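Probable oxidoreductase (Mycobacterium abscessus, PDB 4EYE) is probably an oxidoreductase of the medium-chain dehydrogenase/reductase superfamily, related to quinone oxidoreductases, though its substrate is not established. Local coordinates at residues Q131-Y144 with V305-I317. Sequence-based numbering, arbitrary orientation.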
ATOM      1  N   GLN A 131       0.046  18.677   3.602  1.00 20.84           N
ATOM      2  CA  GLN A 131      -0.199  18.914   2.179  1.00 20.94           C
ATOM      3  C   GLN A 131      -1.288  17.977   1.596  1.00 20.16           C
ATOM      4  O   GLN A 131      -1.778  18.219   0.481  1.00 20.35           O
ATOM      5  CB  GLN A 131       1.096  18.726   1.371  1.00 21.36           C
ATOM      6  CG  GLN A 131       2.205  19.724   1.732  1.00 22.26           C
ATOM      7  CD  GLN A 131       3.223  19.175   2.728  1.00 22.08           C
ATOM      8  OE1 GLN A 131       2.953  18.261   3.485  1.00 21.86           O
ATOM      9  NE2 GLN A 131       4.395  19.773   2.731  1.00 22.78           N
ATOM     10  N   LEU A 132      -1.655  16.912   2.326  1.00 19.26           N
ATOM     11  CA  LEU A 132      -2.506  15.861   1.785  1.00 18.60           C
ATOM     12  C   LEU A 132      -3.921  15.957   2.300  1.00 18.51           C
ATOM     13  O   LEU A 132      -4.178  16.290   3.486  1.00 18.48           O
ATOM     14  CB  LEU A 132      -1.915  14.451   2.114  1.00 18.14           C
ATOM     15  CG  LEU A 132      -0.497  14.153   1.607  1.00 17.99           C
ATOM     16  CD1 LEU A 132      -0.148  12.698   1.949  1.00 17.66           C
ATOM     17  CD2 LEU A 132      -0.329  14.441   0.117  1.00 17.96           C
ATOM     18  N   ASP A 133      -4.874  15.586   1.452  1.00 18.46           N
ATOM     19  CA  ASP A 133      -6.189  15.316   1.971  1.00 18.47           C
ATOM     20  C   ASP A 133      -6.246  13.897   2.595  1.00 17.99           C
ATOM     21  O   ASP A 133      -5.272  13.162   2.525  1.00 17.54           O
ATOM     22  CB  ASP A 133      -7.294  15.559   0.912  1.00 18.86           C
ATOM     23  CG  ASP A 133      -7.370  14.494  -0.154  1.00 18.65           C
ATOM     24  OD1 ASP A 133      -6.886  13.347   0.030  1.00 18.30           O
ATOM     25  OD2 ASP A 133      -7.972  14.795  -1.191  1.00 18.98           O
ATOM     26  N   ASP A 134      -7.365  13.549   3.228  1.00 17.89           N
ATOM     27  CA  ASP A 134      -7.485  12.267   3.961  1.00 17.84           C
ATOM     28  C   ASP A 134      -7.369  11.019   3.088  1.00 17.07           C
ATOM     29  O   ASP A 134      -6.801  10.033   3.504  1.00 16.70           O
ATOM     30  CB  ASP A 134      -8.764  12.229   4.830  1.00 18.36           C
ATOM     31  CG  ASP A 134      -8.696  13.241   5.940  1.00 19.36           C
ATOM     32  OD1 ASP A 134      -7.589  13.681   6.331  1.00 20.02           O
ATOM     33  OD2 ASP A 134      -9.733  13.620   6.457  1.00 20.45           O
ATOM     34  N   ALA A 135      -7.900  11.067   1.880  1.00 16.83           N
ATOM     35  CA  ALA A 135      -7.706   9.955   0.917  1.00 16.51           C
ATOM     36  C   ALA A 135      -6.226   9.763   0.522  1.00 16.26           C
ATOM     37  O   ALA A 135      -5.705   8.650   0.472  1.00 15.98           O
ATOM     38  CB  ALA A 135      -8.549  10.169  -0.318  1.00 16.67           C
ATOM     39  N   GLU A 136      -5.563  10.863   0.193  1.00 16.34           N
ATOM     40  CA  GLU A 136      -4.143  10.815  -0.143  1.00 16.27           C
ATOM     41  C   GLU A 136      -3.327  10.332   1.040  1.00 16.02           C
ATOM     42  O   GLU A 136      -2.382   9.553   0.856  1.00 15.87           O
ATOM     43  CB  GLU A 136      -3.663  12.195  -0.625  1.00 16.66           C
ATOM     44  CG  GLU A 136      -4.269  12.652  -1.969  1.00 17.00           C
ATOM     45  CD  GLU A 136      -3.990  14.156  -2.238  1.00 17.45           C
ATOM     46  OE1 GLU A 136      -3.869  14.954  -1.286  1.00 17.61           O
ATOM     47  OE2 GLU A 136      -3.814  14.471  -3.414  1.00 17.98           O
ATOM     48  N   ALA A 137      -3.711  10.757   2.243  1.00 16.04           N
ATOM     49  CA  ALA A 137      -3.037  10.349   3.475  1.00 15.95           C
ATOM     50  C   ALA A 137      -3.233   8.856   3.732  1.00 15.78           C
ATOM     51  O   ALA A 137      -2.273   8.106   3.987  1.00 15.66           O
ATOM     52  CB  ALA A 137      -3.533  11.139   4.673  1.00 16.08           C
ATOM     53  N   VAL A 138      -4.472   8.383   3.610  1.00 15.79           N
ATOM     54  CA  VAL A 138      -4.674   6.909   3.844  1.00 15.74           C
ATOM     55  C   VAL A 138      -3.884   6.104   2.837  1.00 15.75           C
ATOM     56  O   VAL A 138      -3.346   5.001   3.153  1.00 15.72           O
ATOM     57  CB  VAL A 138      -6.179   6.484   3.971  1.00 15.82           C
ATOM     58  CG1 VAL A 138      -6.820   6.324   2.577  1.00 15.81           C
ATOM     59  CG2 VAL A 138      -6.310   5.194   4.825  1.00 15.89           C
ATOM     60  N   ALA A 139      -3.744   6.642   1.624  1.00 15.88           N
ATOM     61  CA  ALA A 139      -3.057   5.947   0.577  1.00 15.96           C
ATOM     62  C   ALA A 139      -1.577   5.684   0.920  1.00 16.09           C
ATOM     63  O   ALA A 139      -1.028   4.677   0.509  1.00 16.04           O
ATOM     64  CB  ALA A 139      -3.160   6.706  -0.745  1.00 15.99           C
ATOM     65  N   LEU A 140      -0.969   6.597   1.673  1.00 16.39           N
ATOM     66  CA  LEU A 140       0.383   6.441   2.186  1.00 16.69           C
ATOM     67  C   LEU A 140       0.560   5.213   3.068  1.00 16.93           C
ATOM     68  O   LEU A 140       1.636   4.635   3.117  1.00 17.20           O
ATOM     69  CB  LEU A 140       0.820   7.641   3.044  1.00 16.81           C
ATOM     70  CG  LEU A 140       1.196   8.975   2.441  1.00 17.08           C
ATOM     71  CD1 LEU A 140       1.615   9.979   3.540  1.00 17.34           C
ATOM     72  CD2 LEU A 140       2.285   8.859   1.357  1.00 17.09           C
ATOM     73  N   ILE A 141      -0.478   4.783   3.776  1.00 17.27           N
ATOM     74  CA  ILE A 141      -0.270   3.926   4.945  1.00 17.47           C
ATOM     75  C   ILE A 141       0.388   2.566   4.721  1.00 17.71           C
ATOM     76  O   ILE A 141       1.485   2.343   5.213  1.00 18.34           O
ATOM     77  CB  ILE A 141      -1.537   3.779   5.803  1.00 17.55           C
ATOM     78  CG1 ILE A 141      -1.960   5.130   6.342  1.00 17.59           C
ATOM     79  CG2 ILE A 141      -1.287   2.814   6.959  1.00 17.59           C
ATOM     80  CD1 ILE A 141      -3.314   5.145   7.028  1.00 17.71           C
ATOM     81  N   ALA A 142      -0.268   1.646   4.030  1.00 17.68           N
ATOM     82  CA  ALA A 142       0.362   0.349   3.722  1.00 17.55           C
ATOM     83  C   ALA A 142       1.347   0.505   2.574  1.00 17.19           C
ATOM     84  O   ALA A 142       2.541   0.139   2.735  1.00 17.13           O
ATOM     85  CB  ALA A 142      -0.656  -0.740   3.410  1.00 17.68           C
ATOM     86  N   ASN A 143       0.903   1.076   1.460  1.00 16.58           N
ATOM     87  CA  ASN A 143       1.717   1.009   0.265  1.00 16.30           C
ATOM     88  C   ASN A 143       3.029   1.832   0.266  1.00 16.02           C
ATOM     89  O   ASN A 143       4.071   1.349  -0.206  1.00 15.93           O
ATOM     90  CB  ASN A 143       0.910   1.309  -1.016  1.00 16.35           C
ATOM     91  CG  ASN A 143      -0.272   0.337  -1.226  1.00 16.58           C
ATOM     92  OD1 ASN A 143      -0.294  -0.733  -0.645  1.00 16.71           O
ATOM     93  ND2 ASN A 143      -1.268   0.740  -2.057  1.00 16.58           N
ATOM     94  N   TYR A 144       2.981   3.044   0.802  1.00 15.69           N
ATOM     95  CA  TYR A 144       4.131   3.956   0.747  1.00 15.58           C
ATOM     96  C   TYR A 144       5.153   3.644   1.814  1.00 15.61           C
ATOM     97  O   TYR A 144       6.373   3.744   1.538  1.00 15.68           O
ATOM     98  CB  TYR A 144       3.678   5.449   0.709  1.00 15.56           C
ATOM     99  CG  TYR A 144       3.038   5.813  -0.644  1.00 15.56           C
ATOM    100  CD1 TYR A 144       1.788   5.300  -1.027  1.00 15.50           C
ATOM    101  CD2 TYR A 144       3.705   6.612  -1.562  1.00 15.69           C
ATOM    102  CE1 TYR A 144       1.212   5.606  -2.232  1.00 15.57           C
ATOM    103  CE2 TYR A 144       3.146   6.906  -2.795  1.00 15.77           C
ATOM    104  CZ  TYR A 144       1.888   6.431  -3.129  1.00 15.71           C
ATOM    105  OH  TYR A 144       1.350   6.729  -4.386  1.00 15.85           O
ATOM    106  N   VAL A 305       6.446  14.181   0.223  1.00 17.32           N
ATOM    107  CA  VAL A 305       5.194  14.929   0.068  1.00 17.37           C
ATOM    108  C   VAL A 305       5.437  16.453   0.033  1.00 18.02           C
ATOM    109  O   VAL A 305       4.879  17.144  -0.821  1.00 18.19           O
ATOM    110  CB  VAL A 305       4.167  14.574   1.181  1.00 17.18           C
ATOM    111  CG1 VAL A 305       2.968  15.548   1.158  1.00 17.39           C
ATOM    112  CG2 VAL A 305       3.696  13.105   1.043  1.00 16.63           C
ATOM    113  N   ALA A 306       6.312  16.963   0.930  1.00 18.26           N
ATOM    114  CA  ALA A 306       6.717  18.368   0.883  1.00 18.89           C
ATOM    115  C   ALA A 306       7.293  18.725  -0.474  1.00 19.27           C
ATOM    116  O   ALA A 306       7.030  19.800  -0.978  1.00 19.91           O
ATOM    117  CB  ALA A 306       7.731  18.694   1.993  1.00 19.00           C
ATOM    118  N   GLU A 307       8.051  17.813  -1.072  1.00 19.19           N
ATOM    119  CA  GLU A 307       8.701  18.056  -2.335  1.00 19.65           C
ATOM    120  C   GLU A 307       7.763  17.899  -3.535  1.00 19.58           C
ATOM    121  O   GLU A 307       8.115  18.294  -4.664  1.00 20.20           O
ATOM    122  CB  GLU A 307       9.934  17.140  -2.477  1.00 19.78           C
ATOM    123  CG  GLU A 307      11.009  17.495  -1.473  1.00 20.22           C
ATOM    124  CD  GLU A 307      12.163  16.494  -1.471  1.00 20.47           C
ATOM    125  OE1 GLU A 307      12.094  15.472  -2.193  1.00 21.28           O
ATOM    126  OE2 GLU A 307      13.176  16.769  -0.786  1.00 20.71           O
ATOM    127  N   GLY A 308       6.561  17.394  -3.281  1.00 19.10           N
ATOM    128  CA  GLY A 308       5.463  17.423  -4.272  1.00 19.08           C
ATOM    129  C   GLY A 308       4.758  16.097  -4.504  1.00 18.41           C
ATOM    130  O   GLY A 308       3.815  16.042  -5.281  1.00 18.72           O
ATOM    131  N   MET A 309       5.198  15.020  -3.862  1.00 17.65           N
ATOM    132  CA  MET A 309       4.562  13.731  -4.129  1.00 17.06           C
ATOM    133  C   MET A 309       3.097  13.729  -3.673  1.00 16.79           C
ATOM    134  O   MET A 309       2.785  14.070  -2.540  1.00 16.72           O
ATOM    135  CB  MET A 309       5.337  12.580  -3.446  1.00 16.60           C
ATOM    136  CG  MET A 309       4.884  11.190  -3.846  1.00 16.22           C
ATOM    137  SD  MET A 309       5.862   9.897  -3.049  1.00 15.91           S
ATOM    138  CE  MET A 309       5.312   9.990  -1.338  1.00 15.59           C
ATOM    139  N   ARG A 310       2.213  13.302  -4.548  1.00 16.64           N
ATOM    140  CA  ARG A 310       0.814  13.181  -4.214  1.00 16.59           C
ATOM    141  C   ARG A 310       0.332  11.780  -4.624  1.00 16.25           C
ATOM    142  O   ARG A 310       0.244  11.478  -5.824  1.00 16.64           O
ATOM    143  CB  ARG A 310      -0.027  14.262  -4.954  1.00 17.01           C
ATOM    144  CG  ARG A 310       0.278  15.690  -4.580  1.00 17.39           C
ATOM    145  CD  ARG A 310      -0.107  16.010  -3.133  1.00 17.31           C
ATOM    146  NE  ARG A 310       0.222  17.384  -2.818  1.00 17.73           N
ATOM    147  CZ  ARG A 310       1.404  17.809  -2.380  1.00 17.85           C
ATOM    148  NH1 ARG A 310       2.420  16.955  -2.174  1.00 17.46           N
ATOM    149  NH2 ARG A 310       1.598  19.115  -2.163  1.00 18.30           N
ATOM    150  N   PRO A 311       0.084  10.915  -3.667  1.00 15.83           N
ATOM    151  CA  PRO A 311      -0.471   9.601  -3.990  1.00 15.62           C
ATOM    152  C   PRO A 311      -1.747   9.678  -4.804  1.00 15.85           C
ATOM    153  O   PRO A 311      -2.718  10.328  -4.370  1.00 16.10           O
ATOM    154  CB  PRO A 311      -0.767   8.997  -2.606  1.00 15.36           C
ATOM    155  CG  PRO A 311       0.184   9.678  -1.685  1.00 15.33           C
ATOM    156  CD  PRO A 311       0.269  11.093  -2.206  1.00 15.68           C
ATOM    157  N   PRO A 312      -1.767   9.046  -5.991  1.00 15.94           N
ATOM    158  CA  PRO A 312      -3.014   9.022  -6.797  1.00 16.19           C
ATOM    159  C   PRO A 312      -4.129   8.208  -6.155  1.00 16.09           C
ATOM    160  O   PRO A 312      -3.907   7.079  -5.738  1.00 16.00           O
ATOM    161  CB  PRO A 312      -2.594   8.405  -8.137  1.00 16.31           C
ATOM    162  CG  PRO A 312      -1.105   8.341  -8.123  1.00 16.23           C
ATOM    163  CD  PRO A 312      -0.624   8.441  -6.688  1.00 15.90           C
ATOM    164  N   VAL A 313      -5.299   8.807  -6.054  1.00 16.35           N
ATOM    165  CA  VAL A 313      -6.477   8.147  -5.579  1.00 16.46           C
ATOM    166  C   VAL A 313      -7.513   8.119  -6.701  1.00 16.98           C
ATOM    167  O   VAL A 313      -7.997   9.167  -7.126  1.00 17.70           O
ATOM    168  CB  VAL A 313      -7.085   8.841  -4.341  1.00 16.44           C
ATOM    169  CG1 VAL A 313      -8.322   8.055  -3.887  1.00 16.36           C
ATOM    170  CG2 VAL A 313      -6.049   8.886  -3.205  1.00 16.10           C
ATOM    171  N   SER A 314      -7.818   6.916  -7.194  1.00 16.99           N
ATOM    172  CA  SER A 314      -8.572   6.796  -8.448  1.00 17.40           C
ATOM    173  C   SER A 314     -10.090   6.708  -8.184  1.00 17.54           C
ATOM    174  O   SER A 314     -10.894   7.054  -9.060  1.00 18.09           O
ATOM    175  CB  SER A 314      -8.084   5.592  -9.236  1.00 17.44           C
ATOM    176  OG  SER A 314      -8.219   4.380  -8.479  1.00 17.17           O
ATOM    177  N   ALA A 315     -10.473   6.292  -6.977  1.00 17.15           N
ATOM    178  CA  ALA A 315     -11.847   6.133  -6.606  1.00 17.27           C
ATOM    179  C   ALA A 315     -12.059   6.397  -5.102  1.00 16.99           C
ATOM    180  O   ALA A 315     -11.264   5.941  -4.264  1.00 16.49           O
ATOM    181  CB  ALA A 315     -12.318   4.724  -6.923  1.00 17.37           C
ATOM    182  N   ARG A 316     -13.164   7.092  -4.791  1.00 17.18           N
ATOM    183  CA  ARG A 316     -13.610   7.289  -3.439  1.00 17.07           C
ATOM    184  C   ARG A 316     -15.073   6.869  -3.402  1.00 17.35           C
ATOM    185  O   ARG A 316     -15.936   7.532  -3.951  1.00 17.76           O
ATOM    186  CB  ARG A 316     -13.407   8.736  -2.979  1.00 17.20           C
ATOM    187  CG  ARG A 316     -12.051   9.300  -3.308  1.00 17.13           C
ATOM    188  CD  ARG A 316     -11.773  10.620  -2.642  1.00 17.34           C
ATOM    189  NE  ARG A 316     -10.560  11.228  -3.167  1.00 17.43           N
ATOM    190  CZ  ARG A 316      -9.947  12.274  -2.601  1.00 17.63           C
ATOM    191  NH1 ARG A 316     -10.448  12.819  -1.521  1.00 17.80           N
ATOM    192  NH2 ARG A 316      -8.846  12.777  -3.126  1.00 17.91           N
ATOM    193  N   ILE A 317     -15.329   5.755  -2.739  1.00 17.24           N
ATOM    194  CA  ILE A 317     -16.610   5.044  -2.832  1.00 17.49           C
ATOM    195  C   ILE A 317     -17.290   5.189  -1.486  1.00 17.45           C
ATOM    196  O   ILE A 317     -16.624   5.072  -0.463  1.00 17.12           O
ATOM    197  CB  ILE A 317     -16.383   3.570  -3.151  1.00 17.41           C
ATOM    198  CG1 ILE A 317     -15.552   3.362  -4.459  1.00 17.46           C
ATOM    199  CG2 ILE A 317     -17.721   2.838  -3.169  1.00 17.65           C
ATOM    200  CD1 ILE A 317     -16.147   3.970  -5.738  1.00 17.91           C
TER
HETATM  201  O   HOH W   1      -1.169  20.471  -1.046  1.00 29.92           O
HETATM  202  O   HOH W   2      -3.720  12.808  -5.235  1.00 20.09           O
HETATM  203  O   HOH W   3      -1.603   5.668  -4.513  1.00 16.30           O
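Strand 313-317 passes helix 134-140 at 9.6 Å between axes, and the chain leading into it comes closest where the CA atoms of Glu136 and Pro311 lie 5.5 Å apart. Pro311 packs its CB on Ala139 CB and its CG on Leu140 CD2. Its CG lies over one face of the Tyr144 ring, toward the rim, in a CH-pi contact. Met309 reaches the same ring with its sulfur at the edge, a Met-aromatic contact; a bend at chi3 (71°) brings CE to 3.7 Å from Tyr144 CD2. The Tyr144 hydroxyl bonds Gln178 of helix 171-182 and takes a water shared with Pro312 O. The segment 305-317 runs from helix 293-306 to a strand paired in parallel with 337-341, within the mixed sheet of the catalytic domain, which has the GroES-like fold of medium-chain dehydrogenases/reductases. Asp133 and Glu136 form a capping box at the helix start. Asp133 OD1 accepts a hydrogen bond from Glu136 N at 2.8 Å, and Glu136 OE1 accepts one from Asp133 N. Asp133 OD2 holds Arg316 in an end-on salt bridge: NH2 approaches on the syn lone pair at 2.9 Å, NH1 from above the carboxylate plane. Ala135 CB covers the guanidinium centre, 3.4 Å from Arg316 CZ. At the other end, Leu132 CD2 meets Val305 CG1 tip to tip at 3.6 Å. Gln131 CB lies over the Arg310 guanidinium, whose NH1 donates to Val305 O and Met309 O.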